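Local atomic coordinates of helicase of the snf2/rad54 family (Sulfolobus solfataricus, PDB entry 1Z5Z), a protein that probably couples ATP hydrolysis to movement along DNA, this chain being the C-terminal domain of its SWI2/SNF2 ATPase core. Residues 77-82 against 95-100; 115-120 against 186-191; 158-163 against 179-184. One frame throughout, in Å; residues are numbered along the deposited sequence.

In the fold
The three contacts run from one flank of a parallel sheet, through its middle, to the other side of the domain. Contact 2 joins the two central strands, 115-119 and 186-189. Contact 1, closed earlier in the chain, joins the end of helix 61-78 to the start of helix 96-110, which leads into strand 115-119; its centre is about 13 Å from that of contact 2, and K97 reaches F190. Contact 3 falls between the strands of contact 2 in sequence, its centre about 14 Å from that of contact 2, where A184 packs on A116, and about 26 Å from contact 1. Contact 2 thus forms the centre of the RecA-like sheet, while contacts 1 and 3 tie helix ends and connections beside it.

Contact 1. Residues 77-82 against 95-100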
loop_
_atom_site.group_PDB
_atom_site.type_symbol
_atom_site.label_atom_id
_atom_site.label_comp_id
_atom_site.label_asym_id
_atom_site.label_seq_id
_atom_site.Cartn_x
_atom_site.Cartn_y
_atom_site.Cartn_z
ATOM N N GLN A 77 -2.149 -7.583 0.569
ATOM C CA GLN A 77 -3.543 -7.218 0.381
ATOM C C GLN A 77 -4.294 -7.117 1.709
ATOM O O GLN A 77 -5.112 -6.232 1.879
ATOM C CB GLN A 77 -4.238 -8.228 -0.529
ATOM C CG GLN A 77 -3.732 -8.163 -1.979
ATOM C CD GLN A 77 -4.354 -9.280 -2.834
ATOM O OE1 GLN A 77 -5.173 -9.021 -3.709
ATOM N NE2 GLN A 77 -3.989 -10.523 -2.541
ATOM N N ILE A 78 -3.994 -8.025 2.633
ATOM C CA ILE A 78 -4.643 -8.040 3.934
ATOM C C ILE A 78 -4.357 -6.755 4.705
ATOM O O ILE A 78 -5.276 -6.181 5.314
ATOM C CB ILE A 78 -4.160 -9.286 4.771
ATOM C CG1 ILE A 78 -4.824 -10.573 4.218
ATOM C CG2 ILE A 78 -4.458 -9.100 6.245
ATOM C CD1 ILE A 78 -4.344 -11.835 4.948
ATOM N N VAL A 79 -3.113 -6.279 4.671
ATOM C CA VAL A 79 -2.825 -5.045 5.414
ATOM C C VAL A 79 -3.419 -3.786 4.797
ATOM O O VAL A 79 -3.392 -2.720 5.425
ATOM C CB VAL A 79 -1.310 -4.830 5.634
ATOM C CG1 VAL A 79 -0.728 -6.066 6.390
ATOM C CG2 VAL A 79 -0.604 -4.612 4.293
ATOM N N ASP A 80 -3.955 -3.902 3.575
ATOM C CA ASP A 80 -4.586 -2.778 2.902
ATOM C C ASP A 80 -6.074 -2.813 3.243
ATOM O O ASP A 80 -6.623 -1.843 3.693
ATOM C CB ASP A 80 -4.420 -2.898 1.374
ATOM C CG ASP A 80 -3.174 -2.208 0.862
ATOM O OD1 ASP A 80 -2.270 -1.861 1.690
ATOM O OD2 ASP A 80 -3.105 -2.014 -0.371
ATOM N N HIS A 81 -6.735 -3.944 2.983
ATOM C CA HIS A 81 -8.160 -4.055 3.265
ATOM C C HIS A 81 -8.647 -5.489 3.118
ATOM O O HIS A 81 -8.509 -6.110 2.050
ATOM C CB HIS A 81 -8.955 -3.162 2.326
ATOM C CG HIS A 81 -10.342 -2.869 2.807
ATOM N ND1 HIS A 81 -11.277 -3.857 3.054
ATOM C CD2 HIS A 81 -10.940 -1.694 3.128
ATOM C CE1 HIS A 81 -12.386 -3.304 3.510
ATOM N NE2 HIS A 81 -12.207 -1.992 3.562
ATOM N N PRO A 82 -9.254 -6.035 4.179
ATOM C CA PRO A 82 -9.735 -7.410 4.105
ATOM C C PRO A 82 -10.655 -7.720 2.918
ATOM O O PRO A 82 -10.696 -8.856 2.457
ATOM C CB PRO A 82 -10.419 -7.611 5.458
ATOM C CG PRO A 82 -10.773 -6.239 5.902
ATOM C CD PRO A 82 -9.564 -5.442 5.492
ATOM N N SER A 95 -10.401 -1.463 7.909
ATOM C CA SER A 95 -8.990 -1.241 7.617
ATOM C C SER A 95 -8.236 -0.194 8.481
ATOM O O SER A 95 -8.539 0.978 8.447
ATOM C CB SER A 95 -8.856 -0.904 6.095
ATOM O OG SER A 95 -7.602 -0.269 5.814
ATOM N N GLY A 96 -7.236 -0.637 9.236
ATOM C CA GLY A 96 -6.439 0.307 10.017
ATOM C C GLY A 96 -5.959 1.472 9.155
ATOM O O GLY A 96 -6.016 2.620 9.603
ATOM N N LYS A 97 -5.503 1.179 7.919
ATOM C CA LYS A 97 -5.024 2.196 6.968
ATOM C C LYS A 97 -6.109 3.148 6.490
ATOM O O LYS A 97 -5.893 4.355 6.410
ATOM C CB LYS A 97 -4.380 1.531 5.716
ATOM C CG LYS A 97 -2.986 0.950 5.952
ATOM C CD LYS A 97 -2.297 0.621 4.612
ATOM C CE LYS A 97 -0.982 -0.077 4.829
ATOM N NZ LYS A 97 -0.426 -0.558 3.550
ATOM N N MET A 98 -7.267 2.598 6.135
ATOM C CA MET A 98 -8.397 3.408 5.695
ATOM C C MET A 98 -8.800 4.333 6.848
ATOM O O MET A 98 -9.118 5.497 6.640
ATOM C CB MET A 98 -9.586 2.505 5.341
ATOM C CG MET A 98 -10.042 2.490 3.893
ATOM S SD MET A 98 -9.128 3.389 2.612
ATOM C CE MET A 98 -10.029 4.852 2.732
ATOM N N ILE A 99 -8.785 3.811 8.066
ATOM C CA ILE A 99 -9.161 4.623 9.215
ATOM C C ILE A 99 -8.212 5.815 9.349
ATOM O O ILE A 99 -8.665 6.931 9.590
ATOM C CB ILE A 99 -9.148 3.773 10.507
ATOM C CG1 ILE A 99 -10.366 2.858 10.529
ATOM C CG2 ILE A 99 -9.113 4.684 11.763
ATOM C CD1 ILE A 99 -10.195 1.633 11.449
ATOM N N ARG A 100 -6.907 5.594 9.200
ATOM C CA ARG A 100 -5.991 6.715 9.310
ATOM C C ARG A 100 -6.115 7.618 8.089
ATOM O O ARG A 100 -5.932 8.832 8.197
ATOM C CB ARG A 100 -4.529 6.249 9.439
ATOM C CG ARG A 100 -4.210 5.596 10.755
ATOM C CD ARG A 100 -4.149 6.627 11.874
ATOM N NE ARG A 100 -2.803 6.704 12.428
ATOM C CZ ARG A 100 -2.022 7.779 12.355
ATOM N NH1 ARG A 100 -0.800 7.737 12.886
ATOM N NH2 ARG A 100 -2.464 8.892 11.759
HETATM O O HOH W 1 -4.714 -1.645 7.376
#
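K97 and D80 meet as a salt bridge, NZ of K97 standing 2.9 Å from OD1 of D80 and approaching nearly along the C-O axis of that oxygen. The lysine gets there by staying extended beyond CG (chi2 to chi4 all near 180°), a rod laid obliquely across the end of the aspartate. On its way it passes the backbone of V79, with CD of K97 3.6 Å from the carbonyl oxygen of V79. The ammonium has further partners, a salt bridge with E227 and a hydrogen bond to the carbonyl oxygen of F190, so several oxygens grip it inside the protein and probably favour its charged form.

Two residues before K97, S95 is the N-cap of helix 96-110. Its OG accepts from the backbone N of M98 at 2.9 Å, an almost straight bond of 167°, closing the first turn of the helix. The same hydroxyl donates to O of D80 at 2.8 Å, and the cap thereby ties this helix to the chain leaving helix 61-78, at the flank of the RecA-like helicase domain. A water bridges the two backbones as well, donating to O of V79 at 2.6 Å and accepting from N of K97 at 3.0 Å.

H81 completes the interface with its ring carbon CD2, 3.7 Å from CB of S95, while CG of M98 comes to the ring edge near its plane. Both ring nitrogens of H81 are engaged, ND1 with the backbone N of A83 and NE2 with O of S91, which fixes the rotation of the imidazole.

Contact 2. Residues 115-120 against 186-191; sequences IAIFTQ and RVIHFD
T119 and D191 are brought together by their first torsions: OG1 of T119 swings anti to the backbone N (chi1 167°), while CG of D191 sits between its own N and carbonyl carbon (chi1 49°), turning the carboxylate back toward the neighbouring strand. T119 ends strand 115-119 and D191 follows strand 186-189 by two residues; the two strands are adjacent and parallel in the middle of the sheet of a RecA-like helicase domain.

Their backbones are zipped in register, A116 N to R186 O, I188 N to A116 O and F118 N to I188 O. A fourth bond, F190 N to F118 O at 2.9 Å, carries the ladder one residue past strand 186-189 and is more bent than the others.

Each face of the sheet has its own packing. On one, I117 and I188 lie side by side and point the same way, CG1 of I117 resting 4.1 Å from CB of I188; I115 runs likewise beside the aliphatic start of R186, whose guanidinium goes on to D113. On the other, CE1 of F118 touches CG1 of V187 at 4.0 Å, and the F118 and H189 rings, centroids 5.3 Å apart, incline at 36° to each other. W193 stacks on F118 and hydrogen-bonds to ND1 of H189, so that one indole steadies both rings.

Where the strands run out, the D191 carboxylate takes two donors, each oxygen using its syn lone pair: OD1 takes the hydroxyl OG1 of T119 at 2.7 Å, and OD2 the backbone N of Q120 at 2.9 Å.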
loop_
_atom_site.group_PDB
_atom_site.type_symbol
_atom_site.label_atom_id
_atom_site.label_comp_id
_atom_site.label_asym_id
_atom_site.label_seq_id
_atom_site.Cartn_x
_atom_site.Cartn_y
_atom_site.Cartn_z
ATOM N N ILE A 115 -5.306 16.333 -2.691
ATOM C CA ILE A 115 -4.717 15.085 -2.214
ATOM C C ILE A 115 -4.567 13.970 -3.259
ATOM O O ILE A 115 -5.518 13.655 -3.969
ATOM C CB ILE A 115 -5.605 14.599 -1.039
ATOM C CG1 ILE A 115 -5.648 15.692 0.032
ATOM C CG2 ILE A 115 -5.130 13.286 -0.477
ATOM C CD1 ILE A 115 -7.032 15.851 0.648
ATOM N N ALA A 116 -3.382 13.384 -3.365
ATOM C CA ALA A 116 -3.166 12.270 -4.312
ATOM C C ALA A 116 -2.874 11.017 -3.479
ATOM O O ALA A 116 -2.052 11.058 -2.568
ATOM C CB ALA A 116 -1.981 12.571 -5.270
ATOM N N ILE A 117 -3.553 9.909 -3.779
ATOM C CA ILE A 117 -3.364 8.671 -3.024
ATOM C C ILE A 117 -2.914 7.549 -3.999
ATOM O O ILE A 117 -3.594 7.271 -4.987
ATOM C CB ILE A 117 -4.677 8.238 -2.319
ATOM C CG1 ILE A 117 -5.190 9.381 -1.412
ATOM C CG2 ILE A 117 -4.407 6.927 -1.518
ATOM C CD1 ILE A 117 -6.697 9.271 -0.983
ATOM N N PHE A 118 -1.777 6.922 -3.712
ATOM C CA PHE A 118 -1.215 5.887 -4.581
ATOM C C PHE A 118 -1.338 4.525 -3.947
ATOM O O PHE A 118 -1.192 4.406 -2.733
ATOM C CB PHE A 118 0.313 6.107 -4.807
ATOM C CG PHE A 118 0.672 7.291 -5.715
ATOM C CD1 PHE A 118 0.676 8.589 -5.232
ATOM C CD2 PHE A 118 1.030 7.073 -7.044
ATOM C CE1 PHE A 118 1.047 9.693 -6.075
ATOM C CE2 PHE A 118 1.391 8.131 -7.888
ATOM C CZ PHE A 118 1.400 9.451 -7.398
ATOM N N THR A 119 -1.584 3.494 -4.756
ATOM C CA THR A 119 -1.601 2.122 -4.259
ATOM C C THR A 119 -1.101 1.228 -5.400
ATOM O O THR A 119 -1.171 1.612 -6.569
ATOM C CB THR A 119 -3.017 1.635 -3.808
ATOM O OG1 THR A 119 -2.972 0.222 -3.645
ATOM C CG2 THR A 119 -4.102 1.944 -4.844
ATOM N N GLN A 120 -0.573 0.052 -5.072
ATOM C CA GLN A 120 -0.049 -0.853 -6.108
ATOM C C GLN A 120 -1.155 -1.763 -6.625
ATOM O O GLN A 120 -0.919 -2.532 -7.559
ATOM C CB GLN A 120 1.055 -1.750 -5.523
ATOM C CG GLN A 120 0.574 -2.714 -4.433
ATOM C CD GLN A 120 1.744 -3.294 -3.641
ATOM O OE1 GLN A 120 2.168 -2.741 -2.614
ATOM N NE2 GLN A 120 2.271 -4.388 -4.109
ATOM N N ARG A 186 -0.746 17.281 -0.926
ATOM C CA ARG A 186 -0.635 16.178 0.023
ATOM C C ARG A 186 -0.601 14.861 -0.762
ATOM O O ARG A 186 -1.374 14.665 -1.707
ATOM C CB ARG A 186 -1.843 16.235 0.939
ATOM C CG ARG A 186 -1.983 15.135 1.914
ATOM C CD ARG A 186 -1.415 15.531 3.242
ATOM N NE ARG A 186 -1.891 16.827 3.714
ATOM C CZ ARG A 186 -1.852 17.194 4.996
ATOM N NH1 ARG A 186 -1.376 16.346 5.907
ATOM N NH2 ARG A 186 -2.240 18.412 5.373
ATOM N N VAL A 187 0.292 13.966 -0.371
ATOM C CA VAL A 187 0.421 12.706 -1.060
ATOM C C VAL A 187 0.382 11.627 0.006
ATOM O O VAL A 187 1.098 11.722 1.014
ATOM C CB VAL A 187 1.797 12.601 -1.833
ATOM C CG1 VAL A 187 1.909 11.242 -2.528
ATOM C CG2 VAL A 187 1.934 13.726 -2.861
ATOM N N ILE A 188 -0.495 10.635 -0.196
ATOM C CA ILE A 188 -0.576 9.483 0.704
ATOM C C ILE A 188 -0.135 8.226 -0.073
ATOM O O ILE A 188 -0.767 7.852 -1.100
ATOM C CB ILE A 188 -2.021 9.225 1.177
ATOM C CG1 ILE A 188 -2.496 10.392 2.053
ATOM C CG2 ILE A 188 -2.113 7.895 1.966
ATOM C CD1 ILE A 188 -3.967 10.257 2.521
ATOM N N HIS A 189 0.948 7.593 0.371
ATOM C CA HIS A 189 1.386 6.351 -0.261
ATOM C C HIS A 189 0.729 5.244 0.572
ATOM O O HIS A 189 1.184 4.885 1.646
ATOM C CB HIS A 189 2.907 6.294 -0.308
ATOM C CG HIS A 189 3.493 7.326 -1.228
ATOM N ND1 HIS A 189 3.241 7.338 -2.586
ATOM C CD2 HIS A 189 4.243 8.425 -0.974
ATOM C CE1 HIS A 189 3.812 8.402 -3.126
ATOM N NE2 HIS A 189 4.428 9.076 -2.169
ATOM N N PHE A 190 -0.399 4.750 0.074
ATOM C CA PHE A 190 -1.202 3.751 0.790
ATOM C C PHE A 190 -0.477 2.452 1.076
ATOM O O PHE A 190 -0.701 1.812 2.111
ATOM C CB PHE A 190 -2.470 3.482 0.002
ATOM C CG PHE A 190 -3.573 2.907 0.822
ATOM C CD1 PHE A 190 -4.415 3.753 1.553
ATOM C CD2 PHE A 190 -3.779 1.543 0.880
ATOM C CE1 PHE A 190 -5.453 3.250 2.318
ATOM C CE2 PHE A 190 -4.823 1.007 1.657
ATOM C CZ PHE A 190 -5.668 1.859 2.374
ATOM N N ASP A 191 0.385 2.039 0.146
ATOM C CA ASP A 191 1.189 0.831 0.343
ATOM C C ASP A 191 2.467 1.037 -0.477
ATOM O O ASP A 191 2.562 2.003 -1.247
ATOM C CB ASP A 191 0.424 -0.447 -0.072
ATOM C CG ASP A 191 -0.202 -0.332 -1.430
ATOM O OD1 ASP A 191 -1.428 -0.550 -1.543
ATOM O OD2 ASP A 191 0.538 -0.020 -2.395
#

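Contact 3. Residues 158-163 against 179-184; sequences KFQNNP and INLTSA
A type I beta turn, L181 to A184, docks against the last turn of helix 149-161, and Q160 makes most of the polar links. Its chain bends at chi2 (-71°), which folds the amide over the turn. There OE1 accepts from the backbone N of S183 at 2.8 Å, the donor tilted 22° out of the carbonyl plane. NE2 donates to OG1 of T182, also at 2.8 Å and close to the amide plane. With each end of the amide engaged, its flip about chi3 is settled.

S183 returns the grip. Its OG donates to the backbone O of Q160 at 2.8 Å, in the carbonyl plane and on a lone pair, so a carbonyl near the helix end is satisfied by the turn. The turn lies in the connection between strands 167-171 and 186-189 of the RecA-like domain, in sequence consistent with helicase motif V.

Beneath these polar links, F159 meets the same turn with the CE1 corner of its ring. CE1 lies 3.8 Å from CB of A184 and 4.1 Å from CB of L181, while the backbone N of A184 comes to the ring edge near its plane. F159 CG is anti to the backbone N (chi1 179°), which sends the ring down toward the sheet, where I168 also touches it. K114 makes a cation-pi contact with this ring and hydrogen-bonds to the carbonyl oxygens of F159 and N162.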
loop_
_atom_site.group_PDB
_atom_site.type_symbol
_atom_site.label_atom_id
_atom_site.label_comp_id
_atom_site.label_asym_id
_atom_site.label_seq_id
_atom_site.Cartn_x
_atom_site.Cartn_y
_atom_site.Cartn_z
ATOM N N LYS A 158 -7.527 17.431 -15.492
ATOM C CA LYS A 158 -8.559 17.826 -14.567
ATOM C C LYS A 158 -8.025 18.015 -13.143
ATOM O O LYS A 158 -8.416 18.960 -12.446
ATOM C CB LYS A 158 -9.677 16.810 -14.552
ATOM C CG LYS A 158 -10.759 17.158 -13.569
ATOM C CD LYS A 158 -11.728 16.002 -13.353
ATOM C CE LYS A 158 -12.588 15.714 -14.570
ATOM N NZ LYS A 158 -13.465 14.535 -14.324
ATOM N N PHE A 159 -7.134 17.134 -12.693
ATOM C CA PHE A 159 -6.620 17.273 -11.333
ATOM C C PHE A 159 -5.629 18.413 -11.254
ATOM O O PHE A 159 -5.621 19.146 -10.292
ATOM C CB PHE A 159 -5.931 15.985 -10.859
ATOM C CG PHE A 159 -5.347 16.080 -9.464
ATOM C CD1 PHE A 159 -3.999 16.365 -9.278
ATOM C CD2 PHE A 159 -6.152 15.925 -8.335
ATOM C CE1 PHE A 159 -3.455 16.495 -7.983
ATOM C CE2 PHE A 159 -5.625 16.057 -7.031
ATOM C CZ PHE A 159 -4.272 16.342 -6.860
ATOM N N GLN A 160 -4.785 18.544 -12.269
ATOM C CA GLN A 160 -3.761 19.569 -12.277
ATOM C C GLN A 160 -4.269 20.998 -12.431
ATOM O O GLN A 160 -3.663 21.920 -11.899
ATOM C CB GLN A 160 -2.768 19.301 -13.409
ATOM C CG GLN A 160 -1.805 18.152 -13.192
ATOM C CD GLN A 160 -0.746 18.456 -12.144
ATOM O OE1 GLN A 160 -0.938 18.234 -10.935
ATOM N NE2 GLN A 160 0.386 18.978 -12.607
ATOM N N ASN A 161 -5.378 21.181 -13.139
ATOM C CA ASN A 161 -5.857 22.536 -13.397
ATOM C C ASN A 161 -7.099 23.030 -12.703
ATOM O O ASN A 161 -7.379 24.209 -12.733
ATOM C CB ASN A 161 -6.051 22.730 -14.896
ATOM C CG ASN A 161 -4.907 22.182 -15.694
ATOM O OD1 ASN A 161 -3.744 22.514 -15.451
ATOM N ND2 ASN A 161 -5.222 21.343 -16.660
ATOM N N ASN A 162 -7.857 22.158 -12.084
ATOM C CA ASN A 162 -9.060 22.605 -11.421
ATOM C C ASN A 162 -8.890 22.476 -9.885
ATOM O O ASN A 162 -8.946 21.373 -9.354
ATOM C CB ASN A 162 -10.246 21.772 -11.932
ATOM C CG ASN A 162 -11.529 22.130 -11.255
ATOM O OD1 ASN A 162 -11.516 22.639 -10.139
ATOM N ND2 ASN A 162 -12.658 21.839 -11.908
ATOM N N PRO A 163 -8.667 23.605 -9.154
ATOM C CA PRO A 163 -8.494 23.584 -7.686
ATOM C C PRO A 163 -9.655 22.950 -6.933
ATOM O O PRO A 163 -9.491 22.505 -5.782
ATOM C CB PRO A 163 -8.334 25.063 -7.330
ATOM C CG PRO A 163 -7.697 25.630 -8.528
ATOM C CD PRO A 163 -8.466 24.979 -9.665
ATOM N N ILE A 179 3.864 8.997 -11.502
ATOM C CA ILE A 179 3.602 10.260 -12.193
ATOM C C ILE A 179 3.881 11.366 -11.170
ATOM O O ILE A 179 3.787 11.146 -9.963
ATOM C CB ILE A 179 2.140 10.327 -12.656
ATOM C CG1 ILE A 179 1.874 11.593 -13.442
ATOM C CG2 ILE A 179 1.214 10.326 -11.444
ATOM C CD1 ILE A 179 0.606 11.487 -14.290
ATOM N N ASN A 180 4.218 12.551 -11.644
ATOM C CA ASN A 180 4.515 13.655 -10.744
ATOM C C ASN A 180 3.429 14.712 -10.888
ATOM O O ASN A 180 3.503 15.574 -11.754
ATOM C CB ASN A 180 5.924 14.219 -11.063
ATOM C CG ASN A 180 6.247 15.479 -10.274
ATOM O OD1 ASN A 180 5.732 15.679 -9.183
ATOM N ND2 ASN A 180 7.107 16.330 -10.827
ATOM N N LEU A 181 2.407 14.629 -10.035
ATOM C CA LEU A 181 1.282 15.559 -10.095
ATOM C C LEU A 181 1.627 16.775 -9.240
ATOM O O LEU A 181 1.381 16.768 -8.049
ATOM C CB LEU A 181 0.009 14.867 -9.579
ATOM C CG LEU A 181 -0.484 13.735 -10.495
ATOM C CD1 LEU A 181 -1.448 12.832 -9.756
ATOM C CD2 LEU A 181 -1.118 14.348 -11.751
ATOM N N THR A 182 2.195 17.806 -9.862
ATOM C CA THR A 182 2.619 19.009 -9.145
ATOM C C THR A 182 1.521 19.789 -8.427
ATOM O O THR A 182 1.803 20.566 -7.508
ATOM C CB THR A 182 3.353 19.969 -10.084
ATOM O OG1 THR A 182 2.566 20.147 -11.254
ATOM C CG2 THR A 182 4.712 19.391 -10.493
ATOM N N SER A 183 0.270 19.609 -8.826
ATOM C CA SER A 183 -0.767 20.341 -8.118
ATOM C C SER A 183 -1.140 19.715 -6.794
ATOM O O SER A 183 -1.823 20.357 -6.016
ATOM C CB SER A 183 -2.001 20.504 -8.985
ATOM O OG SER A 183 -1.630 21.181 -10.174
ATOM N N ALA A 184 -0.693 18.484 -6.508
ATOM C CA ALA A 184 -1.012 17.882 -5.218
ATOM C C ALA A 184 -0.178 18.524 -4.080
ATOM O O ALA A 184 1.033 18.728 -4.204
ATOM C CB ALA A 184 -0.765 16.358 -5.261
#